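Local coordinates for putative uncharacterized protein TTHB071 (Thermus thermophilus, PDB 3AYT), which binds zinc and may cleave DNA at apurinic or apyrimidinic sites, as AP endonucleases of its xylose isomerase-like TIM barrel family do, at residues 106-111 / 140-145; 110-115 / 146-151. All coordinates share one frame; numbering follows the deposited sequence.

Contact 1 of 2, residues 106-111 / 140-145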
loop_
_atom_site.group_PDB
_atom_site.type_symbol
_atom_site.label_atom_id
_atom_site.label_comp_id
_atom_site.label_asym_id
_atom_site.label_seq_id
_atom_site.Cartn_x
_atom_site.Cartn_y
_atom_site.Cartn_z
ATOM N N GLU A 106 14.538 4.420 17.680
ATOM C CA GLU A 106 14.456 3.585 18.881
ATOM C C GLU A 106 13.013 3.362 19.330
ATOM O O GLU A 106 12.639 2.246 19.692
ATOM C CB GLU A 106 15.282 4.174 20.033
ATOM C CG GLU A 106 16.783 4.227 19.767
ATOM C CD GLU A 106 17.248 5.554 19.182
ATOM O OE1 GLU A 106 18.433 5.904 19.379
ATOM O OE2 GLU A 106 16.445 6.256 18.531
ATOM N N GLU A 107 12.213 4.423 19.307
ATOM C CA GLU A 107 10.791 4.322 19.646
ATOM C C GLU A 107 10.075 3.405 18.655
ATOM O O GLU A 107 9.225 2.596 19.037
ATOM C CB GLU A 107 10.147 5.709 19.649
ATOM C CG GLU A 107 10.521 6.545 20.871
ATOM C CD GLU A 107 10.117 8.006 20.759
ATOM O OE1 GLU A 107 9.831 8.497 19.646
ATOM O OE2 GLU A 107 10.090 8.676 21.807
ATOM N N ALA A 108 10.442 3.528 17.384
ATOM C CA ALA A 108 9.821 2.749 16.330
ATOM C C ALA A 108 10.145 1.271 16.510
ATOM O O ALA A 108 9.282 0.411 16.315
ATOM C CB ALA A 108 10.262 3.252 14.966
ATOM N N LEU A 109 11.382 0.984 16.905
ATOM C CA LEU A 109 11.808 -0.392 17.148
ATOM C C LEU A 109 11.009 -1.010 18.298
ATOM O O LEU A 109 10.623 -2.174 18.234
ATOM C CB LEU A 109 13.322 -0.460 17.404
ATOM C CG LEU A 109 13.997 -1.836 17.372
ATOM C CD1 LEU A 109 13.680 -2.622 16.089
ATOM C CD2 LEU A 109 15.506 -1.710 17.574
ATOM N N GLU A 110 10.731 -0.207 19.321
ATOM C CA GLU A 110 9.912 -0.631 20.455
ATOM C C GLU A 110 8.454 -0.937 20.085
ATOM O O GLU A 110 7.780 -1.672 20.802
ATOM C CB GLU A 110 9.978 0.403 21.585
ATOM C CG GLU A 110 11.337 0.433 22.287
ATOM C CD GLU A 110 11.442 1.503 23.355
ATOM O OE1 GLU A 110 10.612 2.440 23.363
ATOM O OE2 GLU A 110 12.368 1.405 24.190
ATOM N N ARG A 111 7.975 -0.376 18.973
ATOM C CA ARG A 111 6.629 -0.678 18.471
ATOM C C ARG A 111 6.566 -2.016 17.743
ATOM O O ARG A 111 5.486 -2.580 17.599
ATOM C CB ARG A 111 6.128 0.411 17.511
ATOM C CG ARG A 111 5.327 1.540 18.160
ATOM C CD ARG A 111 4.774 2.511 17.110
ATOM N NE ARG A 111 3.782 1.897 16.224
ATOM C CZ ARG A 111 2.468 2.130 16.270
ATOM N NH1 ARG A 111 1.961 2.976 17.163
ATOM N NH2 ARG A 111 1.654 1.513 15.416
ATOM N N GLU A 140 7.568 5.161 9.487
ATOM C CA GLU A 140 8.699 4.487 10.127
ATOM C C GLU A 140 9.980 5.223 9.750
ATOM O O GLU A 140 10.169 5.541 8.579
ATOM C CB GLU A 140 8.795 3.026 9.678
ATOM C CG GLU A 140 7.654 2.127 10.166
ATOM C CD GLU A 140 6.378 2.230 9.313
ATOM O OE1 GLU A 140 6.358 2.957 8.296
ATOM O OE2 GLU A 140 5.385 1.567 9.668
ATOM N N PRO A 141 10.853 5.511 10.737
ATOM C CA PRO A 141 12.108 6.216 10.444
ATOM C C PRO A 141 13.057 5.387 9.573
ATOM O O PRO A 141 13.805 5.954 8.773
ATOM C CB PRO A 141 12.742 6.441 11.828
ATOM C CG PRO A 141 11.700 6.098 12.828
ATOM C CD PRO A 141 10.686 5.224 12.171
ATOM N N HIS A 142 13.002 4.061 9.715
ATOM C CA HIS A 142 13.994 3.174 9.097
ATOM C C HIS A 142 13.464 1.749 8.850
ATOM O O HIS A 142 12.476 1.342 9.468
ATOM C CB HIS A 142 15.290 3.161 9.930
ATOM C CG HIS A 142 15.127 2.656 11.334
ATOM N ND1 HIS A 142 13.967 2.808 12.065
ATOM C CD2 HIS A 142 16.010 2.043 12.157
ATOM C CE1 HIS A 142 14.130 2.281 13.264
ATOM N NE2 HIS A 142 15.368 1.827 13.353
ATOM N N PRO A 143 14.100 0.995 7.926
ATOM C CA PRO A 143 13.627 -0.368 7.641
ATOM C C PRO A 143 13.785 -1.311 8.833
ATOM O O PRO A 143 13.046 -2.292 8.960
ATOM C CB PRO A 143 14.503 -0.818 6.455
ATOM C CG PRO A 143 15.689 0.115 6.467
ATOM C CD PRO A 143 15.159 1.419 6.992
ATOM N N GLU A 144 14.721 -0.993 9.723
ATOM C CA GLU A 144 14.885 -1.761 10.953
ATOM C C GLU A 144 13.635 -1.756 11.840
ATOM O O GLU A 144 13.459 -2.651 12.658
ATOM C CB GLU A 144 16.107 -1.280 11.741
ATOM C CG GLU A 144 17.442 -1.670 11.115
ATOM C CD GLU A 144 17.892 -0.722 10.013
ATOM O OE1 GLU A 144 18.953 -0.994 9.406
ATOM O OE2 GLU A 144 17.193 0.284 9.744
ATOM N N ALA A 145 12.782 -0.749 11.681
ATOM C CA ALA A 145 11.524 -0.676 12.428
ATOM C C ALA A 145 10.521 -1.739 11.953
ATOM O O ALA A 145 9.663 -2.176 12.730
ATOM C CB ALA A 145 10.917 0.707 12.297
HETATM O O HOH W 1 7.828 -0.622 14.099
#
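Ala108 presses its methyl group into a corner made by Pro141 and Ala145, a worked example of how a small residue lets a helix sit directly against a loop. The closest touch, CB of Ala108 to CD of Pro141, is 3.4 Å, tighter than ordinary carbon packing, and CG of the same proline lies 3.8 Å from that methyl. From another side Ala145 brings its own CB to 3.7 Å from Ala108 CB, methyl against methyl. In His142, the chi1 of 61° about the bond from CA to CB turns CG back over the chain that follows, and beyond CG one face of the ring lies against the backbone N atoms of Glu144 and Ala145, both offset toward the rim. At the tip, Ala108 CB stands at the ring edge, near its plane, 4.3 Å from CE1. Leu109 closes the more exposed border: its CG is anti to the backbone N (chi1 -167°), and CD1 meets the carbonyl O of Glu144 at 3.4 Å in a plain van der Waals approach.

Polar bridging is left to one water, which donates to Ala108 O and to Ala145 O at 2.8 Å each, spending both hydrogens on the two backbones. Outside the two segments, Pro141 O accepts a hydrogen bond from Thr172 OG1. Here helix 105-118 meets the turn that leads from strand 132-136 to helix 147-152, a beta-alpha connection of the TIM barrel, with Pro141 about 11 Å, side chain to side chain, from the zinc ligand His165.

Contact 2 of 2, residues 110-115 / 146-151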
loop_
_atom_site.group_PDB
_atom_site.type_symbol
_atom_site.label_atom_id
_atom_site.label_comp_id
_atom_site.label_asym_id
_atom_site.label_seq_id
_atom_site.Cartn_x
_atom_site.Cartn_y
_atom_site.Cartn_z
ATOM N N GLU A 110 10.731 -0.207 19.321
ATOM C CA GLU A 110 9.912 -0.631 20.455
ATOM C C GLU A 110 8.454 -0.937 20.085
ATOM O O GLU A 110 7.780 -1.672 20.802
ATOM C CB GLU A 110 9.978 0.403 21.585
ATOM C CG GLU A 110 11.337 0.433 22.287
ATOM C CD GLU A 110 11.442 1.503 23.355
ATOM O OE1 GLU A 110 10.612 2.440 23.363
ATOM O OE2 GLU A 110 12.368 1.405 24.190
ATOM N N ARG A 111 7.975 -0.376 18.973
ATOM C CA ARG A 111 6.629 -0.678 18.471
ATOM C C ARG A 111 6.566 -2.016 17.743
ATOM O O ARG A 111 5.486 -2.580 17.599
ATOM C CB ARG A 111 6.128 0.411 17.511
ATOM C CG ARG A 111 5.327 1.540 18.160
ATOM C CD ARG A 111 4.774 2.511 17.110
ATOM N NE ARG A 111 3.782 1.897 16.224
ATOM C CZ ARG A 111 2.468 2.130 16.270
ATOM N NH1 ARG A 111 1.961 2.976 17.163
ATOM N NH2 ARG A 111 1.654 1.513 15.416
ATOM N N ALA A 112 7.715 -2.521 17.290
ATOM C CA ALA A 112 7.737 -3.646 16.343
ATOM C C ALA A 112 7.030 -4.901 16.854
ATOM O O ALA A 112 6.078 -5.373 16.241
ATOM C CB ALA A 112 9.158 -3.972 15.902
ATOM N N LEU A 113 7.482 -5.429 17.983
ATOM C CA LEU A 113 6.898 -6.663 18.498
ATOM C C LEU A 113 5.444 -6.491 18.993
ATOM O O LEU A 113 4.611 -7.362 18.733
ATOM C CB LEU A 113 7.812 -7.341 19.532
ATOM C CG LEU A 113 9.196 -7.795 19.024
ATOM C CD1 LEU A 113 9.954 -8.600 20.096
ATOM C CD2 LEU A 113 9.142 -8.576 17.701
ATOM N N PRO A 114 5.128 -5.365 19.677
ATOM C CA PRO A 114 3.711 -5.122 19.984
ATOM C C PRO A 114 2.840 -5.065 18.724
ATOM O O PRO A 114 1.723 -5.575 18.728
ATOM C CB PRO A 114 3.736 -3.751 20.672
ATOM C CG PRO A 114 5.061 -3.703 21.321
ATOM C CD PRO A 114 5.997 -4.380 20.351
ATOM N N LEU A 115 3.349 -4.453 17.655
ATOM C CA LEU A 115 2.604 -4.410 16.396
ATOM C C LEU A 115 2.446 -5.806 15.794
ATOM O O LEU A 115 1.349 -6.189 15.377
ATOM C CB LEU A 115 3.252 -3.460 15.382
ATOM C CG LEU A 115 2.534 -3.387 14.024
ATOM C CD1 LEU A 115 1.156 -2.762 14.173
ATOM C CD2 LEU A 115 3.361 -2.628 13.009
ATOM N N LEU A 146 10.656 -2.166 10.692
ATOM C CA LEU A 146 9.723 -3.127 10.083
ATOM C C LEU A 146 10.248 -4.563 9.985
ATOM O O LEU A 146 9.465 -5.520 9.996
ATOM C CB LEU A 146 9.280 -2.642 8.690
ATOM C CG LEU A 146 8.445 -1.355 8.655
ATOM C CD1 LEU A 146 8.133 -0.935 7.222
ATOM C CD2 LEU A 146 7.153 -1.505 9.465
ATOM N N ARG A 147 11.568 -4.718 9.891
ATOM C CA ARG A 147 12.149 -6.051 9.729
ATOM C C ARG A 147 11.629 -7.071 10.771
ATOM O O ARG A 147 11.250 -8.175 10.391
ATOM C CB ARG A 147 13.686 -5.998 9.703
ATOM C CG ARG A 147 14.335 -7.375 9.484
ATOM C CD ARG A 147 15.836 -7.285 9.217
ATOM N NE ARG A 147 16.140 -6.680 7.919
ATOM C CZ ARG A 147 16.070 -7.307 6.745
ATOM N NH1 ARG A 147 15.674 -8.572 6.669
ATOM N NH2 ARG A 147 16.378 -6.654 5.633
ATOM N N PRO A 148 11.593 -6.699 12.075
ATOM C CA PRO A 148 11.115 -7.650 13.086
ATOM C C PRO A 148 9.635 -8.012 12.922
ATOM O O PRO A 148 9.238 -9.145 13.235
ATOM C CB PRO A 148 11.318 -6.898 14.412
ATOM C CG PRO A 148 12.272 -5.786 14.094
ATOM C CD PRO A 148 11.962 -5.411 12.692
ATOM N N VAL A 149 8.832 -7.068 12.436
ATOM C CA VAL A 149 7.416 -7.336 12.179
ATOM C C VAL A 149 7.276 -8.386 11.075
ATOM O O VAL A 149 6.513 -9.348 11.217
ATOM C CB VAL A 149 6.620 -6.061 11.810
ATOM C CG1 VAL A 149 5.121 -6.365 11.773
ATOM C CG2 VAL A 149 6.916 -4.926 12.785
ATOM N N LEU A 150 8.023 -8.197 9.988
ATOM C CA LEU A 150 8.038 -9.152 8.878
ATOM C C LEU A 150 8.598 -10.513 9.295
ATOM O O LEU A 150 8.027 -11.551 8.959
ATOM C CB LEU A 150 8.835 -8.599 7.689
ATOM C CG LEU A 150 8.340 -7.283 7.080
ATOM C CD1 LEU A 150 9.340 -6.737 6.074
ATOM C CD2 LEU A 150 6.967 -7.479 6.421
ATOM N N GLU A 151 9.708 -10.506 10.029
ATOM C CA GLU A 151 10.326 -11.757 10.474
ATOM C C GLU A 151 9.415 -12.532 11.434
ATOM O O GLU A 151 9.303 -13.755 11.335
ATOM C CB GLU A 151 11.700 -11.501 11.105
ATOM C CG GLU A 151 12.781 -11.175 10.076
ATOM C CD GLU A 151 14.148 -10.920 10.695
ATOM O OE1 GLU A 151 14.244 -10.787 11.934
ATOM O OE2 GLU A 151 15.131 -10.850 9.933
#
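Leu115, which packs on Val149, donates its backbone N to Arg111 O at 2.8 Å, the bond that carries helix 105-118 past its kink at Pro114. That proline has no N-H to give to the preceding turn, so the helix bends there and resumes with Leu115.

Across the interface the short segments run nearly in the same direction, at 22° with axes 8.4 Å apart, and the small Ala112 faces the partner helix at the middle of the interface. Its CB rests against the ring of Pro148, 3.9 Å from CB of that residue, and 4.0 Å from CG2 of Val149. With CG1 of Val149 anti to the backbone N (chi1 -171°), CG2 is the branch that reaches across: it lies 3.6 Å from Ala112 O and also meets CD2 of Leu115 at 4.2 Å. This one methyl touches both Ala112 and Leu115, three residues apart on the facing helix. On the more exposed flank, Leu113 lays CD2 at 4.3 Å from CB of Pro148, widening the apolar seam.

Inward, Val149 continues onto Leu135 of strand 132-136 and Leu157 of strand 157-162, while Leu115 touches Ser97, just past strand 92-96. The two helices therefore pack side by side on the outside of the parallel barrel, over consecutive strands.

Contacts 1 and 2 form one continuous seam, their centres 8 Å apart, and both draw on helix 105-118, sharing Glu110 and Arg111. Along the chain the helix supplies 106-111 and then 110-115; after strand 132-136, the loop 140-145 and the start of helix 147-152 answer in the same order. The two contacts touch directly: Leu109 CD1 of contact 1 reaches Pro148 CG of contact 2, and Ala145 O touches Ala112 CB. The seam thus joins helix 105-118 to the loop and helix that follow strand 132-136, neighbours in the outer shell of the closed eight-stranded barrel; contact 1 lies on the side of the strand ends that carry zinc ligands such as His96 and Glu136.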